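Local structure of transcriptional regulator Tm0710 (Thermotoga maritima, 2A61) at residues K61-V64 / T65-K69; L91-R95 / K96-V100; V104-R107 / R108-I112; K121-S124 / S125-D129; K132-K135 / G136-R140. The protein probably binds DNA as a dimer through a winged helix-turn-helix domain and regulates transcription, as other members of the MarR family do. One frame throughout, in Å; residues are numbered along the deposited sequence. Where two conformers were deposited one is given.

Contact 1: K61-V64 / T65-K69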
loop_
_atom_site.group_PDB
_atom_site.type_symbol
_atom_site.label_atom_id
_atom_site.label_comp_id
_atom_site.label_asym_id
_atom_site.label_seq_id
_atom_site.Cartn_x
_atom_site.Cartn_y
_atom_site.Cartn_z
ATOM N N LYS A 61 18.402 -0.188 9.701
ATOM C CA LYS A 61 18.234 0.881 10.679
ATOM C C LYS A 61 18.851 2.191 10.174
ATOM O O LYS A 61 18.309 3.266 10.435
ATOM C CB LYS A 61 18.864 0.485 12.030
ATOM C CG LYS A 61 18.299 -0.811 12.608
ATOM C CD LYS A 61 17.028 -0.627 13.452
ATOM C CE LYS A 61 16.431 -1.991 13.761
ATOM N NZ LYS A 61 17.473 -2.925 14.321
ATOM N N SER A 62 19.984 2.095 9.459
ATOM C CA SER A 62 20.639 3.265 8.850
ATOM C C SER A 62 19.727 4.029 7.918
ATOM O O SER A 62 19.738 5.256 7.922
ATOM C CB SER A 62 21.938 2.905 8.093
ATOM O OG SER A 62 21.767 1.804 7.204
ATOM N N THR A 63 18.941 3.309 7.117
ATOM C CA THR A 63 17.997 3.948 6.205
ATOM C C THR A 63 16.905 4.687 7.005
ATOM O O THR A 63 16.598 5.857 6.755
ATOM C CB THR A 63 17.339 2.903 5.287
ATOM O OG1 THR A 63 18.331 2.172 4.570
ATOM C CG2 THR A 63 16.381 3.569 4.300
ATOM N N VAL A 64 16.329 3.984 7.981
ATOM C CA VAL A 64 15.317 4.566 8.851
ATOM C C VAL A 64 15.855 5.865 9.477
ATOM O O VAL A 64 15.199 6.869 9.478
ATOM C CB VAL A 64 14.933 3.580 9.976
ATOM C CG1 VAL A 64 13.989 4.268 10.953
ATOM C CG2 VAL A 64 14.332 2.314 9.376
ATOM N N THR A 65 17.065 5.819 10.011
ATOM C CA THR A 65 17.685 6.977 10.635
ATOM C C THR A 65 17.699 8.132 9.693
ATOM O O THR A 65 17.341 9.216 10.085
ATOM C CB THR A 65 19.146 6.717 11.122
ATOM O OG1 THR A 65 19.137 5.621 12.031
ATOM C CG2 THR A 65 19.697 7.947 11.847
ATOM N N GLY A 66 18.107 7.916 8.439
ATOM C CA GLY A 66 18.105 9.011 7.439
ATOM C C GLY A 66 16.734 9.608 7.145
ATOM O O GLY A 66 16.571 10.849 7.063
ATOM N N LEU A 67 15.740 8.728 6.976
ATOM C CA LEU A 67 14.368 9.140 6.757
ATOM C C LEU A 67 13.768 9.948 7.916
ATOM O O LEU A 67 13.107 10.932 7.681
ATOM C CB LEU A 67 13.454 7.916 6.434
ATOM C CG LEU A 67 13.846 7.010 5.239
ATOM C CD1 LEU A 67 13.092 5.685 5.283
ATOM C CD2 LEU A 67 13.568 7.755 3.886
ATOM N N VAL A 68 13.933 9.443 9.145
ATOM C CA VAL A 68 13.372 10.045 10.371
ATOM C C VAL A 68 14.060 11.394 10.679
ATOM O O VAL A 68 13.411 12.356 11.050
ATOM C CB VAL A 68 13.501 9.049 11.528
ATOM C CG1 VAL A 68 13.277 9.726 12.881
ATOM C CG2 VAL A 68 12.488 7.841 11.302
ATOM N N LYS A 69 15.370 11.435 10.523
ATOM C CA LYS A 69 16.162 12.672 10.791
ATOM C C LYS A 69 15.653 13.878 9.999
ATOM O O LYS A 69 15.585 14.990 10.518
ATOM C CB LYS A 69 17.620 12.392 10.430
ATOM C CG LYS A 69 18.577 13.558 10.473
ATOM C CD LYS A 69 20.011 13.095 10.173
ATOM C CE LYS A 69 20.173 12.564 8.723
ATOM N NZ LYS A 69 21.529 12.015 8.456
#

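Contact 2: L91-R95 / K96-V100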
loop_
_atom_site.group_PDB
_atom_site.type_symbol
_atom_site.label_atom_id
_atom_site.label_comp_id
_atom_site.label_asym_id
_atom_site.label_seq_id
_atom_site.Cartn_x
_atom_site.Cartn_y
_atom_site.Cartn_z
ATOM N N LEU A 91 9.402 7.513 18.248
ATOM C CA LEU A 91 9.050 8.599 17.334
ATOM C C LEU A 91 7.563 8.850 17.378
ATOM O O LEU A 91 6.760 7.900 17.307
ATOM C CB LEU A 91 9.538 8.293 15.895
ATOM C CG LEU A 91 11.079 8.193 16.069
ATOM C CD1 LEU A 91 11.749 7.038 15.362
ATOM C CD2 LEU A 91 11.770 9.541 15.914
ATOM N N VAL A 92 7.197 10.113 17.521
ATOM C CA VAL A 92 5.792 10.506 17.587
ATOM C C VAL A 92 5.508 11.583 16.537
ATOM O O VAL A 92 6.393 12.287 16.120
ATOM C CB VAL A 92 5.355 10.987 18.995
ATOM C CG1 VAL A 92 5.389 9.801 20.023
ATOM C CG2 VAL A 92 6.251 12.043 19.523
ATOM N N ILE A 93 4.249 11.716 16.138
ATOM C CA ILE A 93 3.904 12.639 15.060
ATOM C C ILE A 93 3.575 14.006 15.659
ATOM O O ILE A 93 3.092 14.102 16.795
ATOM C CB ILE A 93 2.714 12.071 14.218
ATOM C CG1 ILE A 93 2.560 12.757 12.852
ATOM C CG2 ILE A 93 1.389 12.081 15.034
ATOM C CD1 ILE A 93 1.715 11.956 11.807
ATOM N N THR A 94 3.823 15.053 14.895
ATOM C CA THR A 94 3.462 16.411 15.284
ATOM C C THR A 94 2.155 16.815 14.583
ATOM O O THR A 94 1.667 16.094 13.725
ATOM C CB THR A 94 4.555 17.436 14.853
ATOM O OG1 THR A 94 4.716 17.383 13.443
ATOM C CG2 THR A 94 5.904 17.127 15.479
ATOM N N ARG A 95 1.625 17.989 14.937
ATOM C CA ARG A 95 0.494 18.554 14.247
ATOM C C ARG A 95 0.746 18.699 12.766
ATOM O O ARG A 95 -0.134 18.411 11.933
ATOM C CB ARG A 95 0.228 19.961 14.764
ATOM C CG ARG A 95 -1.205 20.270 15.086
ATOM C CD ARG A 95 -2.190 20.225 13.926
ATOM N NE ARG A 95 -2.969 18.985 13.983
ATOM C CZ ARG A 95 -4.001 18.668 13.194
ATOM N NH1 ARG A 95 -4.460 19.512 12.244
ATOM N NH2 ARG A 95 -4.573 17.476 13.364
ATOM N N LYS A 96 1.932 19.210 12.436
ATOM C CA LYS A 96 2.325 19.390 11.061
ATOM C C LYS A 96 2.357 18.063 10.308
ATOM O O LYS A 96 1.959 18.002 9.146
ATOM C CB LYS A 96 3.682 20.049 10.999
ATOM C CG LYS A 96 4.082 20.458 9.592
ATOM C CD LYS A 96 5.420 21.163 9.619
ATOM C CE LYS A 96 5.879 21.581 8.213
ATOM N NZ LYS A 96 7.272 22.032 8.351
ATOM N N GLY A 97 2.865 17.022 10.966
ATOM C CA GLY A 97 2.837 15.652 10.412
ATOM C C GLY A 97 1.404 15.175 10.175
ATOM O O GLY A 97 1.128 14.564 9.141
ATOM N N GLU A 98 0.489 15.484 11.108
ATOM C CA GLU A 98 -0.916 15.101 10.959
ATOM C C GLU A 98 -1.552 15.763 9.757
ATOM O O GLU A 98 -2.313 15.114 9.045
ATOM C CB GLU A 98 -1.730 15.442 12.207
ATOM C CG GLU A 98 -1.418 14.537 13.384
ATOM C CD GLU A 98 -2.316 14.827 14.593
ATOM O OE1 GLU A 98 -2.456 16.001 14.960
ATOM O OE2 GLU A 98 -2.854 13.864 15.153
ATOM N N GLU A 99 -1.235 17.037 9.538
ATOM C CA GLU A 99 -1.823 17.803 8.434
ATOM C C GLU A 99 -1.506 17.147 7.094
ATOM O O GLU A 99 -2.271 17.254 6.172
ATOM C CB GLU A 99 -1.329 19.265 8.433
ATOM C CG GLU A 99 -1.960 20.105 9.536
ATOM C CD GLU A 99 -1.190 21.381 9.884
ATOM O OE1 GLU A 99 -0.104 21.655 9.304
ATOM O OE2 GLU A 99 -1.702 22.127 10.758
ATOM N N VAL A 100 -0.346 16.528 6.990
ATOM C CA VAL A 100 0.072 15.850 5.766
ATOM C C VAL A 100 -0.934 14.679 5.528
ATOM O O VAL A 100 -1.545 14.618 4.474
ATOM C CB VAL A 100 1.496 15.280 5.881
ATOM C CG1 VAL A 100 1.838 14.454 4.604
ATOM C CG2 VAL A 100 2.549 16.385 6.128
#

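Contact 3: V104-R107 / R108-I112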
loop_
_atom_site.group_PDB
_atom_site.type_symbol
_atom_site.label_atom_id
_atom_site.label_comp_id
_atom_site.label_asym_id
_atom_site.label_seq_id
_atom_site.Cartn_x
_atom_site.Cartn_y
_atom_site.Cartn_z
ATOM N N VAL A 104 -3.706 14.195 2.434
ATOM C CA VAL A 104 -3.838 12.971 1.629
ATOM C C VAL A 104 -5.320 12.454 1.599
ATOM O O VAL A 104 -5.880 12.121 0.521
ATOM C CB VAL A 104 -2.819 11.878 2.099
ATOM C CG1 VAL A 104 -3.125 10.509 1.462
ATOM C CG2 VAL A 104 -1.379 12.318 1.809
ATOM N N ILE A 105 -5.919 12.372 2.783
ATOM C CA ILE A 105 -7.290 11.897 2.948
ATOM C C ILE A 105 -8.285 12.827 2.239
ATOM O O ILE A 105 -9.173 12.372 1.488
ATOM C CB ILE A 105 -7.628 11.724 4.466
ATOM C CG1 ILE A 105 -6.778 10.574 5.047
ATOM C CG2 ILE A 105 -9.101 11.484 4.635
ATOM C CD1 ILE A 105 -6.883 10.382 6.535
ATOM N N GLU A 106 -8.085 14.128 2.441
ATOM C CA GLU A 106 -8.852 15.151 1.759
ATOM C C GLU A 106 -8.801 14.965 0.233
ATOM O O GLU A 106 -9.829 15.020 -0.385
ATOM C CB GLU A 106 -8.369 16.557 2.136
ATOM C CG GLU A 106 -8.997 17.672 1.346
ATOM C CD GLU A 106 -8.464 19.048 1.738
ATOM O OE1 GLU A 106 -7.532 19.558 1.056
ATOM O OE2 GLU A 106 -8.979 19.592 2.745
ATOM N N ARG A 107 -7.620 14.747 -0.340
ATOM C CA ARG A 107 -7.476 14.551 -1.799
ATOM C C ARG A 107 -8.228 13.290 -2.254
ATOM O O ARG A 107 -8.901 13.285 -3.301
ATOM C CB ARG A 107 -5.995 14.465 -2.195
ATOM C CG ARG A 107 -5.727 14.044 -3.664
ATOM C CD ARG A 107 -6.140 15.111 -4.594
ATOM N NE ARG A 107 -5.056 16.072 -4.618
ATOM C CZ ARG A 107 -4.158 16.172 -5.588
ATOM N NH1 ARG A 107 -4.226 15.383 -6.651
ATOM N NH2 ARG A 107 -3.209 17.094 -5.486
ATOM N N ARG A 108 -8.103 12.223 -1.465
ATOM C CA ARG A 108 -8.878 10.996 -1.712
ATOM C C ARG A 108 -10.400 11.210 -1.659
ATOM O O ARG A 108 -11.142 10.684 -2.509
ATOM C CB ARG A 108 -8.469 9.916 -0.703
ATOM C CG ARG A 108 -7.046 9.364 -0.921
ATOM C CD ARG A 108 -6.567 8.568 0.284
ATOM N NE ARG A 108 -7.331 7.331 0.459
ATOM C CZ ARG A 108 -6.913 6.106 0.116
ATOM N NH1 ARG A 108 -5.705 5.912 -0.416
ATOM N NH2 ARG A 108 -7.707 5.054 0.321
ATOM N N GLU A 109 -10.869 11.937 -0.634
ATOM C CA GLU A 109 -12.299 12.292 -0.519
ATOM C C GLU A 109 -12.780 13.074 -1.761
ATOM O O GLU A 109 -13.875 12.798 -2.301
ATOM C CB GLU A 109 -12.554 13.108 0.783
ATOM C CG GLU A 109 -12.435 12.246 2.088
ATOM C CD GLU A 109 -12.551 13.070 3.384
ATOM O OE1 GLU A 109 -12.501 14.308 3.330
ATOM O OE2 GLU A 109 -12.660 12.472 4.459
ATOM N N ASN A 110 -11.973 14.034 -2.205
ATOM C CA ASN A 110 -12.320 14.842 -3.388
ATOM C C ASN A 110 -12.349 13.996 -4.661
ATOM O O ASN A 110 -13.250 14.123 -5.486
ATOM C CB ASN A 110 -11.381 16.065 -3.552
ATOM C CG ASN A 110 -11.449 17.037 -2.359
ATOM O OD1 ASN A 110 -12.390 17.013 -1.554
ATOM N ND2 ASN A 110 -10.431 17.874 -2.235
ATOM N N PHE A 111 -11.383 13.095 -4.781
ATOM C CA PHE A 111 -11.342 12.130 -5.889
ATOM C C PHE A 111 -12.642 11.274 -5.884
ATOM O O PHE A 111 -13.322 11.148 -6.891
ATOM C CB PHE A 111 -10.103 11.264 -5.708
ATOM C CG PHE A 111 -9.858 10.271 -6.819
ATOM C CD1 PHE A 111 -9.942 10.652 -8.155
ATOM C CD2 PHE A 111 -9.472 8.973 -6.517
ATOM C CE1 PHE A 111 -9.713 9.752 -9.142
ATOM C CE2 PHE A 111 -9.237 8.048 -7.542
ATOM C CZ PHE A 111 -9.353 8.445 -8.837
ATOM N N ILE A 112 -13.004 10.747 -4.715
ATOM C CA ILE A 112 -14.175 9.867 -4.593
ATOM C C ILE A 112 -15.478 10.672 -4.790
ATOM O O ILE A 112 -16.444 10.157 -5.360
ATOM C CB ILE A 112 -14.165 9.136 -3.226
ATOM C CG1 ILE A 112 -12.968 8.141 -3.129
ATOM C CG2 ILE A 112 -15.544 8.454 -2.936
ATOM C CD1 ILE A 112 -12.943 7.037 -4.147
#

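Contact 4: K121-S124 / S125-D129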
loop_
_atom_site.group_PDB
_atom_site.type_symbol
_atom_site.label_atom_id
_atom_site.label_comp_id
_atom_site.label_asym_id
_atom_site.label_seq_id
_atom_site.Cartn_x
_atom_site.Cartn_y
_atom_site.Cartn_z
ATOM N N LYS A 121 -26.445 9.737 -7.394
ATOM C CA LYS A 121 -26.815 9.451 -6.020
ATOM C C LYS A 121 -27.315 8.014 -5.800
ATOM O O LYS A 121 -26.827 7.332 -4.888
ATOM C CB LYS A 121 -27.891 10.443 -5.574
ATOM C CG LYS A 121 -28.104 10.447 -4.083
ATOM C CD LYS A 121 -29.555 10.773 -3.814
ATOM C CE LYS A 121 -29.951 10.531 -2.371
ATOM N NZ LYS A 121 -31.409 10.878 -2.251
ATOM N N GLU A 122 -28.286 7.581 -6.619
ATOM C CA GLU A 122 -28.919 6.249 -6.499
ATOM C C GLU A 122 -27.891 5.128 -6.661
ATOM O O GLU A 122 -27.800 4.241 -5.821
ATOM C CB GLU A 122 -30.067 6.080 -7.519
ATOM C CG GLU A 122 -30.830 4.722 -7.505
ATOM C CD GLU A 122 -31.880 4.600 -8.660
ATOM O OE1 GLU A 122 -32.173 5.624 -9.335
ATOM O OE2 GLU A 122 -32.412 3.483 -8.901
ATOM N N LYS A 123 -27.090 5.197 -7.717
ATOM C CA LYS A 123 -26.077 4.170 -7.935
ATOM C C LYS A 123 -24.962 4.200 -6.859
ATOM O O LYS A 123 -24.532 3.152 -6.391
ATOM C CB LYS A 123 -25.497 4.308 -9.332
ATOM C CG LYS A 123 -24.525 3.240 -9.702
ATOM C CD LYS A 123 -24.279 3.276 -11.189
ATOM C CE LYS A 123 -25.451 2.733 -11.945
ATOM N NZ LYS A 123 -25.264 3.141 -13.347
ATOM N N SER A 124 -24.509 5.388 -6.476
ATOM C CA SER A 124 -23.507 5.518 -5.410
ATOM C C SER A 124 -23.969 4.896 -4.100
ATOM O O SER A 124 -23.153 4.313 -3.399
ATOM C CB SER A 124 -23.122 6.991 -5.164
ATOM O OG SER A 124 -22.585 7.559 -6.356
ATOM N N SER A 125 -25.252 5.084 -3.758
ATOM C CA SER A 125 -25.872 4.488 -2.565
ATOM C C SER A 125 -25.867 2.966 -2.618
ATOM O O SER A 125 -25.502 2.308 -1.633
ATOM C CB SER A 125 -27.309 4.986 -2.386
ATOM O OG SER A 125 -27.300 6.357 -2.031
ATOM N N LYS A 126 -26.275 2.423 -3.768
ATOM C CA LYS A 126 -26.254 0.984 -3.989
ATOM C C LYS A 126 -24.847 0.436 -3.792
ATOM O O LYS A 126 -24.671 -0.573 -3.104
ATOM C CB LYS A 126 -26.745 0.620 -5.395
ATOM C CG LYS A 126 -28.137 0.060 -5.460
ATOM C CD LYS A 126 -29.115 1.093 -6.033
ATOM C CE LYS A 126 -30.408 0.406 -6.511
ATOM N NZ LYS A 126 -31.127 1.210 -7.554
ATOM N N ILE A 127 -23.862 1.104 -4.401
ATOM C CA ILE A 127 -22.470 0.687 -4.354
ATOM C C ILE A 127 -21.932 0.804 -2.924
ATOM O O ILE A 127 -21.199 -0.073 -2.473
ATOM C CB ILE A 127 -21.590 1.456 -5.385
ATOM C CG1 ILE A 127 -21.901 0.980 -6.803
ATOM C CG2 ILE A 127 -20.088 1.305 -5.092
ATOM C CD1 ILE A 127 -21.328 1.841 -7.897
ATOM N N LEU A 128 -22.299 1.869 -2.218
ATOM C CA LEU A 128 -21.882 2.016 -0.823
ATOM C C LEU A 128 -22.443 0.884 0.061
ATOM O O LEU A 128 -21.718 0.306 0.866
ATOM C CB LEU A 128 -22.202 3.409 -0.264
ATOM C CG LEU A 128 -21.512 3.755 1.076
ATOM C CD1 LEU A 128 -20.058 3.287 1.132
ATOM C CD2 LEU A 128 -21.618 5.219 1.393
ATOM N N ASP A 129 -23.703 0.522 -0.136
ATOM C CA ASP A 129 -24.272 -0.624 0.590
ATOM C C ASP A 129 -23.523 -1.914 0.311
ATOM O O ASP A 129 -23.276 -2.681 1.235
ATOM C CB ASP A 129 -25.753 -0.802 0.303
ATOM C CG ASP A 129 -26.614 0.284 0.951
ATOM O OD1 ASP A 129 -26.149 0.917 1.910
ATOM O OD2 ASP A 129 -27.752 0.513 0.465
HETATM O O HOH W 1 -25.654 8.197 -2.580
#

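Contact 5: K132-K135 / G136-R140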
loop_
_atom_site.group_PDB
_atom_site.type_symbol
_atom_site.label_atom_id
_atom_site.label_comp_id
_atom_site.label_asym_id
_atom_site.label_seq_id
_atom_site.Cartn_x
_atom_site.Cartn_y
_atom_site.Cartn_z
ATOM N N LYS A 132 -20.163 -1.782 2.116
ATOM C CA LYS A 132 -20.364 -2.043 3.548
ATOM C C LYS A 132 -20.498 -3.555 3.811
ATOM O O LYS A 132 -19.884 -4.120 4.734
ATOM C CB LYS A 132 -21.574 -1.268 4.062
ATOM C CG LYS A 132 -21.311 0.195 4.286
ATOM C CD LYS A 132 -22.629 0.898 4.426
ATOM C CE LYS A 132 -22.478 2.295 4.913
ATOM N NZ LYS A 132 -23.802 2.964 4.850
ATOM N N GLU A 133 -21.270 -4.224 2.967
ATOM C CA GLU A 133 -21.340 -5.688 3.026
ATOM C C GLU A 133 -20.006 -6.370 2.821
ATOM O O GLU A 133 -19.657 -7.282 3.576
ATOM C CB GLU A 133 -22.327 -6.221 2.001
ATOM C CG GLU A 133 -23.762 -5.993 2.374
ATOM C CD GLU A 133 -24.657 -6.870 1.542
ATOM O OE1 GLU A 133 -25.185 -7.849 2.101
ATOM O OE2 GLU A 133 -24.773 -6.624 0.323
ATOM N N LEU A 134 -19.254 -5.937 1.809
ATOM C CA LEU A 134 -17.935 -6.515 1.551
ATOM C C LEU A 134 -17.001 -6.255 2.748
ATOM O O LEU A 134 -16.288 -7.160 3.194
ATOM C CB LEU A 134 -17.343 -5.961 0.230
ATOM C CG LEU A 134 -15.899 -6.285 -0.180
ATOM C CD1 LEU A 134 -15.748 -7.729 -0.619
ATOM C CD2 LEU A 134 -15.446 -5.367 -1.286
ATOM N N LYS A 135 -17.016 -5.025 3.265
ATOM C CA LYS A 135 -16.179 -4.653 4.428
ATOM C C LYS A 135 -16.495 -5.553 5.645
ATOM O O LYS A 135 -15.576 -6.017 6.354
ATOM C CB LYS A 135 -16.338 -3.166 4.757
ATOM C CG LYS A 135 -15.428 -2.687 5.913
ATOM C CD LYS A 135 -15.564 -1.192 6.225
ATOM C CE LYS A 135 -16.643 -0.956 7.306
ATOM N NZ LYS A 135 -16.107 -1.068 8.679
ATOM N N GLY A 136 -17.795 -5.789 5.840
ATOM C CA GLY A 136 -18.339 -6.649 6.888
ATOM C C GLY A 136 -17.837 -8.074 6.797
ATOM O O GLY A 136 -17.377 -8.621 7.796
ATOM N N VAL A 137 -17.919 -8.675 5.603
ATOM C CA VAL A 137 -17.431 -10.032 5.391
ATOM C C VAL A 137 -15.922 -10.113 5.535
ATOM O O VAL A 137 -15.411 -11.084 6.087
ATOM C CB VAL A 137 -17.878 -10.654 4.020
ATOM C CG1 VAL A 137 -17.501 -12.116 3.972
ATOM C CG2 VAL A 137 -19.344 -10.576 3.859
ATOM N N MET A 138 -15.200 -9.080 5.079
ATOM C CA MET A 138 -13.743 -9.046 5.242
ATOM C C MET A 138 -13.346 -8.977 6.706
ATOM O O MET A 138 -12.419 -9.634 7.126
ATOM C CB MET A 138 -13.117 -7.870 4.491
ATOM C CG MET A 138 -13.054 -8.082 2.995
ATOM S SD MET A 138 -12.240 -6.726 2.193
ATOM C CE MET A 138 -12.024 -7.432 0.543
ATOM N N GLU A 139 -14.005 -8.122 7.466
ATOM C CA GLU A 139 -13.779 -8.029 8.927
ATOM C C GLU A 139 -13.928 -9.350 9.688
ATOM O O GLU A 139 -13.155 -9.642 10.633
ATOM C CB GLU A 139 -14.701 -6.978 9.506
ATOM C CG GLU A 139 -14.166 -5.573 9.220
ATOM C CD GLU A 139 -15.146 -4.488 9.576
ATOM O OE1 GLU A 139 -16.301 -4.789 10.013
ATOM O OE2 GLU A 139 -14.762 -3.326 9.390
ATOM N N ARG A 140 -14.925 -10.123 9.277
ATOM C CA ARG A 140 -15.263 -11.409 9.853
ATOM C C ARG A 140 -14.168 -12.433 9.592
ATOM O O ARG A 140 -14.003 -13.360 10.383
ATOM C CB ARG A 140 -16.605 -11.890 9.274
ATOM C CG ARG A 140 -17.039 -13.294 9.740
ATOM C CD ARG A 140 -18.289 -13.776 9.002
ATOM N NE ARG A 140 -19.295 -12.708 8.955
ATOM C CZ ARG A 140 -20.179 -12.560 7.969
ATOM N NH1 ARG A 140 -20.186 -13.419 6.945
ATOM N NH2 ARG A 140 -21.052 -11.554 8.006
HETATM O O HOH W 2 -18.684 -3.237 9.109
#

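Contact 1: K61-V64 / T65-K69
Leu-67 lies one helical turn beyond Thr-63, and its side chain runs beside that of the threonine in the same direction. From the start it skirts carbonyl oxygens of the preceding turn: Leu-67 CB is 3.7 Å from Val-64 O, and Leu-67 CG comes to 3.3 Å from Thr-63 O. CG stands beside the backbone N and opposite the carbonyl carbon (chi1 -56°), which turns the branch back along the helix. From there Leu-67 CD1 reaches CG2 of Thr-63 at 4.0 Å. Val-64 and Val-68 form a second such pair, side by side, with Val-64 CG1 3.9 Å from Val-68 CG2; the latter methyl also rests on Val-64 O. Underneath both pairs run ordinary helical bonds, Leu-67 N to Thr-63 O at 3.0 Å and Val-68 N to Val-64 O at 2.9 Å. On another side of the helix Thr-65 OG1 lies 3.0 Å from Lys-61 O, the same carbonyl that accepts from Thr-65 N. Leu-67 and Val-68 are buried, Leu-67 on Ala-34 and Ile-38 of helix 33-45 and Val-68 on Leu-53 of helix 50-57, while Thr-63 OG1 is hydrogen-bonded to Thr-63 OG1 of the second subunit. Two helices packed in this way, 50-57 followed by 61-73, are characteristic of the helix-turn-helix of MarR regulators, in which the second is probably the DNA-recognition helix.

Contact 2: L91-R95 / K96-V100
Ile-93 lays its CD1 methyl against the backbone of Gly-97, with Ile-93 CD1 3.6 Å from Gly-97 C, while its CG2 branch touches CG of Glu-98. The fit depends on the glycine, since a CB at that position would run into Ile-93 CG1. Next in the chain, Thr-94 is the N-cap of the helix: its OG1, placed between the backbone N and the carbonyl carbon (chi1 59°), accepts from Gly-97 N at 3.1 Å and is also hydrogen-bonded to Gly-75 O. Arg-95 bends at chi2 and chi3 and folds back over Glu-98. Its NE and NH2 both grip OE1 of Glu-98, at 3.2 and 3.0 Å, from the same face of the carboxylate, whose plane stands 82° from the guanidinium; CB of Glu-98 lies over one guanidinium face. NH2 has a second salt bridge to Glu-102, and Arg-95 NH1 stays 4.1 Å from Glu-99 OE2, beyond a salt bridge, where the opposite charges probably still attract weakly. With an alanine at Glu-98, NE and NH2 of Arg-95 would lose their shared acceptor, and the guanidinium, still bridged to Glu-102, would probably be freer to turn. This corner joins strand 88-93 to helix 95-119: Ile-93 and Glu-98 pack on Tyr-43 and Leu-91 on Ile-42 of helix 33-45, and Val-92 lies against Thr-78 and Thr-80 of strand 77-82.

Contact 3: V104-R107 / R108-I112
Val-104 and Arg-108 point the same way from successive turns, Val-104 CG1 lying 4.1 Å from Arg-108 CD. The aliphatic part of Arg-108 hugs the backbone as well, with CG 3.3 Å from Val-104 O, before a bend at chi3 (67°) swings the guanidinium off the helix; there NE forms a salt bridge with Glu-8 of the second subunit. Ile-105 and Glu-109 are instead inclined to each other. The CG2 methyl of Ile-105, opposite the backbone N, faces the carboxylate and lies 3.7 Å from Glu-109 OE2, a van der Waals contact with one carboxylate oxygen. These pairs lie on helix 95-119, a long helix that leads from the winged DNA-binding domain towards the dimerisation region in the MarR fold. Here its sides serve both subunits: Ile-105 and Arg-108 pack on Arg-12 of the second subunit and Phe-111 on its Met-138, while Arg-107 bridges to Glu-21 of its own chain. Further round, Glu-106 and Asn-110 are also set at a slant, yet their carboxylate and amide planes are only 17° apart. Contact between them is slight, Glu-106 CG standing 3.9 Å from Asn-110 ND2. The main chain beneath is regular, Glu-109 N donating to Ile-105 O at 2.8 Å and Phe-111 N to Arg-107 O at 2.9 Å.

Contact 4: K121-S124 / S125-D129
Ser-125 N to Lys-121 O, and the three bonds that follow it up to Leu-128 N and Ser-124 O, open helix 121-141 with two regular turns, with N-H...O angles of 153° to 165°. The helix belongs to the all-helical dimerisation region of the MarR fold, and sets an exposed Glu-122/Lys-126 pair against buried Ser-124 and Ile-127. Glu-122 and Lys-126 run alongside each other, one turn apart, and close a salt bridge between Glu-122 OE2 and Lys-126 NZ at 2.9 Å. Glu-122 is fully extended, its CG opposite the backbone N (chi1 -180°), whereas Lys-126 needs a bend at chi2 to come level with it. On the way Lys-126 CD passes 3.4 Å from Glu-122 O, and NZ ends 3.5 Å from Glu-122 CG, so the end of the lysine lies along the outer part of the glutamate. Lys-123 slants across Ile-127, its CG 3.9 Å from Ile-127 CD1; both side chains also pack on Tyr-130 of the second subunit, and Lys-123 NZ forms a salt bridge with Glu-133 of that subunit. Ser-124 OG is hydrogen-bonded to Thr-116 O, near the end of helix 95-119, and to Gly-120 O, between the two helices. Ser-125, by contrast, is exposed; a water makes a very short approach to its OG and donates to Lys-121 O at 2.7 Å.

Contact 5: K132-K135 / G136-R140
Lys-132 joins Gly-136 through the backbone alone, its O accepting from Gly-136 N at 2.9 Å, in the later half of helix 121-141, part of the dimerisation region of this MarR-type protein. Glu-133 likewise meets the next turn through its carbonyl, which accepts from Val-137 N; Val-137 CG2 brushes Glu-133 O at 3.3 Å. The Glu-133 carboxylate turns elsewhere, to a salt bridge with Lys-123 of the second subunit. In the conformer given, one of two for Leu-134, the side chain slants across Met-138, with Leu-134 CD1 3.9 Å from Met-138 CE. Both residues pack on Ile-115 of the second subunit; Leu-134 also touches Phe-7, and Met-138 Leu-11, of helix 5-23. Lys-135 leaves with CG opposite the backbone N, then bends at chi3 and chi4 (91° and 87°), curling round OE2 of Glu-139. Lys-135 NZ donates to Glu-139 OE2 at 2.7 Å, on the syn side and 23° out of the carboxylate plane. A methionine in place of the lysine would probably leave the Glu-139 carboxylate without its charged mate and freer to swing. A water donates to the other carboxylate oxygen, Glu-139 OE1, at 3.0 Å.

Overall arrangement
The five contacts follow one another along the chain, from the DNA-binding domain to the dimerisation helices. Contact 1 on helix 61-73 and contact 2, where strand 88-93 passes into helix 95-119, have centres about 17 Å apart and touch through Val-68 and Leu-91. Contact 3 continues helix 95-119, its centre about 19 Å from that of contact 2. Contacts 4 and 5 share helix 121-141, with centres about 16 Å apart and about 44 and 37 Å from that of contact 1, across the chain's centre. Helix 95-119 thus connects the probable DNA-reading part to the helix of contacts 4 and 5; contacts 1, 3, 4 and 5 all touch the second subunit.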